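Local coordinates for DUF357 domain-containing protein (Archaeoglobus fulgidus DSM 4304, PDB 2OO2) that is of unknown function but forms a small three-helix bundle that pairs with a second copy of itself, at residues A[27-30]-A[31-34]; A[60-63]-A[64-68]; A[37-40]-A[41-45]. All blocks are in the same frame, centred on the assembly; numbering follows the deposited sequence.

How the interactions relate
All three are short local contacts. Interactions 2 and 3 each lie within a helix, and interaction 1 spans the start of one. Interactions 1 and 3 are only neighbours along helix 29-47, interaction 1 at its N-terminal start, cap included, and interaction 3 further along, with centres about 16 Å apart. Interaction 2 sits on helix 51-70 and touches both. Its W64 O lies 3.4 Å from F31 CD1 of interaction 1, and W64 NE1 lies 3.5 Å from Y38 CE2 of interaction 3. The centres of interactions 1 and 2 are about 10 Å apart, those of 2 and 3 about 14 Å. No ligand or active site is known here.

Interaction 1: residues A[27-30]-A[31-34]; sequences GDEG and FMRN
D28 caps the N-terminus of helix 29-47 and meets F31 with its side chain. Its CB starts the contact, 4.0 Å from F31 CD2. The next atom, CG, stands anti to the backbone N (chi1 -176°), which turns the carboxylate back toward the first turn of the helix. D28 CG lies 3.8 Å from F31 CD2. At the tip, OD2 accepts from F31 N at 3.1 Å through its anti lone pair, and the N-H points almost straight at it. OD2 takes a second, weak bond from G30 N. D28 OD2 also lies in the plane of the F31 ring, at its edge, 3.3 Å from F31 CD2. The carboxylate and ring planes are nearly perpendicular, 89° apart. The carboxylate is thus held mainly by the F31 N-H at a helix start, where the helix dipole would probably stabilise its negative charge. An alanine here removes the carboxylate, and would probably leave the F31 and G30 N-H groups without their side-chain acceptor. The backbone O of D28 is also used, accepting from M32 N at 2.9 Å. On the outer side, E29 and R33 form a salt bridge one turn apart, OE2 to NH2 at 3.1 Å. Their flat groups are inclined at 54°, not coplanar. G27 precedes the cap with backbone angles at which a CB would press on the preceding carbonyl O. The contact lies where strand 25-27 leads into helix 29-47. D28 is joined to K73 by a backbone hydrogen bond. The F31 ring meets W64 of helix 51-70 edge-to-face and touches L74 of strand 74-76, and it also packs on V71 of the second subunit.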
loop_
_atom_site.group_PDB
_atom_site.type_symbol
_atom_site.label_atom_id
_atom_site.label_comp_id
_atom_site.label_asym_id
_atom_site.label_seq_id
_atom_site.Cartn_x
_atom_site.Cartn_y
_atom_site.Cartn_z
ATOM N N GLY A 27 6.341 -18.811 -2.570
ATOM C CA GLY A 27 5.618 -18.844 -3.837
ATOM C C GLY A 27 6.290 -18.162 -5.010
ATOM O O GLY A 27 7.515 -18.277 -5.202
ATOM N N ASP A 28 5.467 -17.464 -5.797
ATOM C CA ASP A 28 5.903 -16.740 -6.992
ATOM C C ASP A 28 7.069 -15.795 -6.705
ATOM O O ASP A 28 6.961 -14.886 -5.851
ATOM C CB ASP A 28 4.738 -15.948 -7.579
ATOM C CG ASP A 28 5.102 -15.258 -8.883
ATOM O OD1 ASP A 28 4.943 -15.893 -9.952
ATOM O OD2 ASP A 28 5.572 -14.096 -8.849
ATOM N N GLU A 29 8.159 -16.004 -7.443
ATOM C CA GLU A 29 9.424 -15.302 -7.192
ATOM C C GLU A 29 9.399 -13.788 -7.450
ATOM O O GLU A 29 10.099 -13.040 -6.764
ATOM C CB GLU A 29 10.591 -15.986 -7.910
ATOM C CG GLU A 29 10.835 -17.448 -7.399
ATOM C CD GLU A 29 11.403 -17.534 -5.937
ATOM O OE1 GLU A 29 10.823 -16.916 -5.004
ATOM O OE2 GLU A 29 12.432 -18.235 -5.720
ATOM N N GLY A 30 8.568 -13.346 -8.389
ATOM C CA GLY A 30 8.363 -11.919 -8.642
ATOM C C GLY A 30 7.670 -11.215 -7.475
ATOM O O GLY A 30 8.119 -10.124 -7.038
ATOM N N PHE A 31 6.570 -11.815 -6.999
ATOM C CA PHE A 31 5.874 -11.397 -5.771
ATOM C C PHE A 31 6.840 -11.339 -4.622
ATOM O O PHE A 31 6.953 -10.304 -3.956
ATOM C CB PHE A 31 4.726 -12.328 -5.430
ATOM C CG PHE A 31 3.439 -11.947 -6.084
ATOM C CD1 PHE A 31 2.452 -11.296 -5.360
ATOM C CD2 PHE A 31 3.206 -12.261 -7.436
ATOM C CE1 PHE A 31 1.266 -10.928 -5.933
ATOM C CE2 PHE A 31 1.997 -11.894 -8.047
ATOM C CZ PHE A 31 1.013 -11.220 -7.270
ATOM N N MET A 32 7.588 -12.428 -4.432
ATOM C CA MET A 32 8.587 -12.479 -3.348
ATOM C C MET A 32 9.687 -11.433 -3.534
ATOM O O MET A 32 10.120 -10.825 -2.534
ATOM C CB MET A 32 9.202 -13.860 -3.148
ATOM C CG MET A 32 8.223 -14.924 -2.607
ATOM S SD MET A 32 7.562 -14.653 -0.936
ATOM C CE MET A 32 8.893 -15.193 0.068
ATOM N N ARG A 33 10.107 -11.182 -4.775
ATOM C CA ARG A 33 11.167 -10.179 -4.987
ATOM C C ARG A 33 10.659 -8.755 -4.699
ATOM O O ARG A 33 11.396 -7.956 -4.056
ATOM C CB ARG A 33 11.815 -10.253 -6.390
ATOM C CG ARG A 33 12.480 -11.653 -6.768
ATOM C CD ARG A 33 13.775 -12.042 -6.020
ATOM N NE ARG A 33 14.096 -13.484 -6.194
ATOM C CZ ARG A 33 13.893 -14.445 -5.283
ATOM N NH1 ARG A 33 13.361 -14.175 -4.085
ATOM N NH2 ARG A 33 14.224 -15.699 -5.571
ATOM N N ASN A 34 9.417 -8.455 -5.130
ATOM C CA ASN A 34 8.746 -7.180 -4.808
ATOM C C ASN A 34 8.659 -6.915 -3.317
ATOM O O ASN A 34 9.013 -5.749 -2.793
ATOM C CB ASN A 34 7.358 -7.133 -5.476
ATOM C CG ASN A 34 7.449 -7.000 -7.006
ATOM O OD1 ASN A 34 8.528 -6.848 -7.550
ATOM N ND2 ASN A 34 6.332 -7.095 -7.685
#

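Interaction 2: residues A[60-63]-A[64-68]; sequences WAWA and WLEIG
W60 and W64 both carry CG anti to the carbonyl carbon (chi1 -85° and -83°), and this shared torsion sends the two indoles off the same side of helix 51-70, one turn apart. They meet obliquely, with the planes at 34°. The centroids of the W60 six-membered ring and the W64 five-membered ring are 5.8 Å apart. The nearest atoms are W60 CE3 and W64 NE1, 3.6 Å apart. The edge of the W64 ring also reaches back to the backbone, with CD1 3.2 Å from W60 O. That oxygen accepts the regular helical bond from W64 N. W62 leaves the helix on another side. E66 lies alongside it and points the same way, with a bend at chi2 that sets OE2 in the plane of the W62 ring at its edge, 3.9 Å from CZ3. L65 CD1 lies 4.3 Å from W62 CZ3. The indole N-H of W62 is spent on W14 O of helix 3-21, and the W62 and W14 rings meet edge-to-face. A63 CB and I67 CD1 make a small apolar contact at 4.1 Å. A63 packs on A63 of the second subunit, and W64 and I67 each pack on the other's counterpart there. Y38 of helix 29-47 meets both W60 and W64. This is the pattern of a helix in a dimeric helical bundle: W60 and W64 serve both the bundle and the dimer contact, A63 and I67 the dimer, and W62 the bundle.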
loop_
_atom_site.group_PDB
_atom_site.type_symbol
_atom_site.label_atom_id
_atom_site.label_comp_id
_atom_site.label_asym_id
_atom_site.label_seq_id
_atom_site.Cartn_x
_atom_site.Cartn_y
_atom_site.Cartn_z
ATOM N N TRP A 60 3.216 -0.911 0.679
ATOM C CA TRP A 60 3.377 -1.707 -0.622
ATOM C C TRP A 60 3.870 -3.093 -0.309
ATOM O O TRP A 60 3.379 -4.093 -0.997
ATOM C CB TRP A 60 4.334 -1.016 -1.622
ATOM C CG TRP A 60 3.614 0.019 -2.473
ATOM C CD1 TRP A 60 3.556 1.393 -2.247
ATOM C CD2 TRP A 60 2.789 -0.221 -3.600
ATOM N NE1 TRP A 60 2.870 2.032 -3.208
ATOM C CE2 TRP A 60 2.333 1.048 -4.062
ATOM C CE3 TRP A 60 2.382 -1.403 -4.281
ATOM C CZ2 TRP A 60 1.468 1.200 -5.115
ATOM C CZ3 TRP A 60 1.568 -1.246 -5.384
ATOM C CH2 TRP A 60 1.103 0.025 -5.809
ATOM N N ALA A 61 4.891 -3.229 0.556
ATOM C CA ALA A 61 5.372 -4.623 0.892
ATOM C C ALA A 61 4.228 -5.542 1.395
ATOM O O ALA A 61 4.013 -6.704 0.847
ATOM C CB ALA A 61 6.566 -4.612 1.867
ATOM N N TRP A 62 3.435 -5.022 2.334
ATOM C CA TRP A 62 2.273 -5.759 2.822
ATOM C C TRP A 62 1.193 -6.074 1.765
ATOM O O TRP A 62 0.598 -7.187 1.796
ATOM C CB TRP A 62 1.677 -5.032 4.028
ATOM C CG TRP A 62 2.346 -5.446 5.284
ATOM C CD1 TRP A 62 3.210 -4.663 6.087
ATOM C CD2 TRP A 62 2.215 -6.705 5.967
ATOM N NE1 TRP A 62 3.599 -5.393 7.154
ATOM C CE2 TRP A 62 2.996 -6.630 7.143
ATOM C CE3 TRP A 62 1.496 -7.902 5.697
ATOM C CZ2 TRP A 62 3.114 -7.705 8.040
ATOM C CZ3 TRP A 62 1.603 -8.939 6.588
ATOM C CH2 TRP A 62 2.417 -8.854 7.730
ATOM N N ALA A 63 0.957 -5.144 0.820
ATOM C CA ALA A 63 -0.079 -5.348 -0.181
ATOM C C ALA A 63 0.363 -6.487 -1.118
ATOM O O ALA A 63 -0.478 -7.295 -1.482
ATOM C CB ALA A 63 -0.369 -4.108 -1.015
ATOM N N TRP A 64 1.624 -6.519 -1.539
ATOM C CA TRP A 64 2.127 -7.601 -2.467
ATOM C C TRP A 64 1.983 -8.934 -1.746
ATOM O O TRP A 64 1.612 -9.974 -2.392
ATOM C CB TRP A 64 3.590 -7.405 -2.884
ATOM C CG TRP A 64 3.719 -6.425 -4.042
ATOM C CD1 TRP A 64 3.976 -5.082 -3.946
ATOM C CD2 TRP A 64 3.499 -6.705 -5.421
ATOM N NE1 TRP A 64 3.953 -4.507 -5.213
ATOM C CE2 TRP A 64 3.657 -5.490 -6.132
ATOM C CE3 TRP A 64 3.189 -7.883 -6.137
ATOM C CZ2 TRP A 64 3.510 -5.414 -7.530
ATOM C CZ3 TRP A 64 3.073 -7.805 -7.537
ATOM C CH2 TRP A 64 3.216 -6.593 -8.207
ATOM N N LEU A 65 2.322 -8.926 -0.451
ATOM C CA LEU A 65 2.187 -10.092 0.425
ATOM C C LEU A 65 0.731 -10.529 0.615
ATOM O O LEU A 65 0.378 -11.699 0.230
ATOM C CB LEU A 65 2.922 -9.879 1.775
ATOM C CG LEU A 65 3.129 -11.130 2.626
ATOM C CD1 LEU A 65 4.165 -10.809 3.700
ATOM C CD2 LEU A 65 1.848 -11.629 3.250
ATOM N N GLU A 66 -0.151 -9.644 1.100
ATOM C CA GLU A 66 -1.580 -9.960 1.309
ATOM C C GLU A 66 -2.331 -10.345 0.025
ATOM O O GLU A 66 -3.026 -11.320 0.030
ATOM C CB GLU A 66 -2.351 -8.870 2.016
ATOM C CG GLU A 66 -1.942 -8.801 3.489
ATOM C CD GLU A 66 -2.213 -10.107 4.280
ATOM O OE1 GLU A 66 -3.367 -10.449 4.583
ATOM O OE2 GLU A 66 -1.255 -10.754 4.658
ATOM N N ILE A 67 -2.124 -9.596 -1.044
ATOM C CA ILE A 67 -2.798 -9.836 -2.321
ATOM C C ILE A 67 -2.241 -11.099 -3.008
ATOM O O ILE A 67 -3.013 -11.838 -3.651
ATOM C CB ILE A 67 -2.822 -8.579 -3.258
ATOM C CG1 ILE A 67 -3.538 -7.403 -2.562
ATOM C CG2 ILE A 67 -3.503 -8.921 -4.581
ATOM C CD1 ILE A 67 -3.275 -5.988 -3.194
ATOM N N GLY A 68 -0.938 -11.331 -2.873
ATOM C CA GLY A 68 -0.293 -12.572 -3.284
ATOM C C GLY A 68 -0.959 -13.780 -2.626
ATOM O O GLY A 68 -1.264 -14.774 -3.315
#

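Interaction 3: residues A[37-40]-A[41-45]; sequences AYIS and DSRYF
I39 and R43 make the close side-chain contact of this helical turn. The methyl CG2 of I39 sits over one face of the R43 guanidinium, offset toward its rim, 3.4 Å from NH1. The R43 chain is bent at chi3 (-60°), which brings the guanidinium face to that methyl. The same NH1 is salt-bridged to E19 of helix 3-21, so R43, though exposed, is pinned by I39 and E19. The solvent side is looser. There D41 and A37 are linked through a water, which donates to A37 O at 2.8 Å and to D41 OD1 at 2.9 Å. A37 O therefore has two donors, because D41 N also bonds to it. R43 N to I39 O and Y44 N to S40 O continue the helical bonding. A37 and Y44 are exposed on this side, whereas I39 and S42 are buried. S42 OG is hydrogen-bonded to A54 O of helix 51-70. Helix 29-47 thus lies against both other helices: I39 touches I18 and S42 touches L15 of helix 3-21, while Y38 packs its ring on W60 and W64 of helix 51-70.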
loop_
_atom_site.group_PDB
_atom_site.type_symbol
_atom_site.label_atom_id
_atom_site.label_comp_id
_atom_site.label_asym_id
_atom_site.label_seq_id
_atom_site.Cartn_x
_atom_site.Cartn_y
_atom_site.Cartn_z
ATOM N N ALA A 37 12.016 -6.210 -1.932
ATOM C CA ALA A 37 12.487 -4.949 -2.583
ATOM C C ALA A 37 11.869 -3.814 -1.744
ATOM O O ALA A 37 12.626 -2.875 -1.214
ATOM C CB ALA A 37 12.076 -4.828 -4.034
ATOM N N TYR A 38 10.542 -3.888 -1.475
ATOM C CA TYR A 38 9.957 -2.720 -0.617
ATOM C C TYR A 38 10.318 -2.841 0.802
ATOM O O TYR A 38 10.554 -1.706 1.540
ATOM C CB TYR A 38 8.419 -2.733 -0.729
ATOM C CG TYR A 38 7.868 -2.243 -2.036
ATOM C CD1 TYR A 38 7.854 -0.931 -2.355
ATOM C CD2 TYR A 38 7.290 -3.142 -2.986
ATOM C CE1 TYR A 38 7.325 -0.428 -3.483
ATOM C CE2 TYR A 38 6.717 -2.637 -4.188
ATOM C CZ TYR A 38 6.742 -1.300 -4.449
ATOM O OH TYR A 38 6.218 -0.693 -5.614
ATOM N N ILE A 39 10.431 -4.026 1.365
ATOM C CA ILE A 39 11.067 -4.165 2.754
ATOM C C ILE A 39 12.427 -3.469 2.855
ATOM O O ILE A 39 12.630 -2.592 3.787
ATOM C CB ILE A 39 11.196 -5.603 3.346
ATOM C CG1 ILE A 39 9.833 -6.163 3.762
ATOM C CG2 ILE A 39 12.160 -5.660 4.629
ATOM C CD1 ILE A 39 9.813 -7.773 3.574
ATOM N N SER A 40 13.344 -3.807 1.921
ATOM C CA SER A 40 14.681 -3.122 1.872
ATOM C C SER A 40 14.529 -1.584 1.828
ATOM O O SER A 40 15.179 -0.814 2.642
ATOM C CB SER A 40 15.517 -3.566 0.671
ATOM O OG SER A 40 16.824 -2.990 0.728
ATOM N N ASP A 41 13.694 -1.114 0.883
ATOM C CA ASP A 41 13.436 0.314 0.690
ATOM C C ASP A 41 12.812 0.909 1.954
ATOM O O ASP A 41 13.317 2.014 2.478
ATOM C CB ASP A 41 12.481 0.487 -0.509
ATOM C CG ASP A 41 13.197 0.612 -1.844
ATOM O OD1 ASP A 41 14.408 0.338 -1.997
ATOM O OD2 ASP A 41 12.482 1.090 -2.749
ATOM N N SER A 42 11.748 0.285 2.521
ATOM C CA SER A 42 11.206 0.896 3.823
ATOM C C SER A 42 12.285 1.080 4.890
ATOM O O SER A 42 12.373 2.218 5.587
ATOM C CB SER A 42 10.081 -0.025 4.306
ATOM O OG SER A 42 9.539 0.332 5.564
ATOM N N ARG A 43 13.080 0.005 5.105
ATOM C CA ARG A 43 14.251 -0.012 6.074
ATOM C C ARG A 43 15.175 1.162 5.800
ATOM O O ARG A 43 15.518 1.940 6.746
ATOM C CB ARG A 43 15.034 -1.359 6.007
ATOM C CG ARG A 43 14.359 -2.439 6.867
ATOM C CD ARG A 43 15.337 -3.546 7.376
ATOM N NE ARG A 43 15.951 -4.221 6.224
ATOM C CZ ARG A 43 15.723 -5.477 5.828
ATOM N NH1 ARG A 43 14.910 -6.299 6.515
ATOM N NH2 ARG A 43 16.331 -5.913 4.719
ATOM N N TYR A 44 15.523 1.332 4.521
ATOM C CA TYR A 44 16.475 2.390 4.099
ATOM C C TYR A 44 15.941 3.790 4.354
ATOM O O TYR A 44 16.662 4.619 4.988
ATOM C CB TYR A 44 16.822 2.277 2.632
ATOM C CG TYR A 44 17.670 3.431 2.088
ATOM C CD1 TYR A 44 19.022 3.670 2.560
ATOM C CD2 TYR A 44 17.156 4.277 1.132
ATOM C CE1 TYR A 44 19.793 4.726 1.996
ATOM C CE2 TYR A 44 17.917 5.347 0.574
ATOM C CZ TYR A 44 19.220 5.570 1.093
ATOM O OH TYR A 44 19.912 6.550 0.505
ATOM N N PHE A 45 14.728 4.080 3.868
ATOM C CA PHE A 45 14.099 5.363 4.196
ATOM C C PHE A 45 13.830 5.590 5.673
ATOM O O PHE A 45 13.951 6.768 6.157
ATOM C CB PHE A 45 12.815 5.586 3.360
ATOM C CG PHE A 45 13.068 5.598 1.845
ATOM C CD1 PHE A 45 13.941 6.520 1.270
ATOM C CD2 PHE A 45 12.448 4.656 1.008
ATOM C CE1 PHE A 45 14.241 6.543 -0.078
ATOM C CE2 PHE A 45 12.738 4.680 -0.383
ATOM C CZ PHE A 45 13.610 5.597 -0.931
HETATM O O HOH W 1 14.834 -2.425 -2.895
#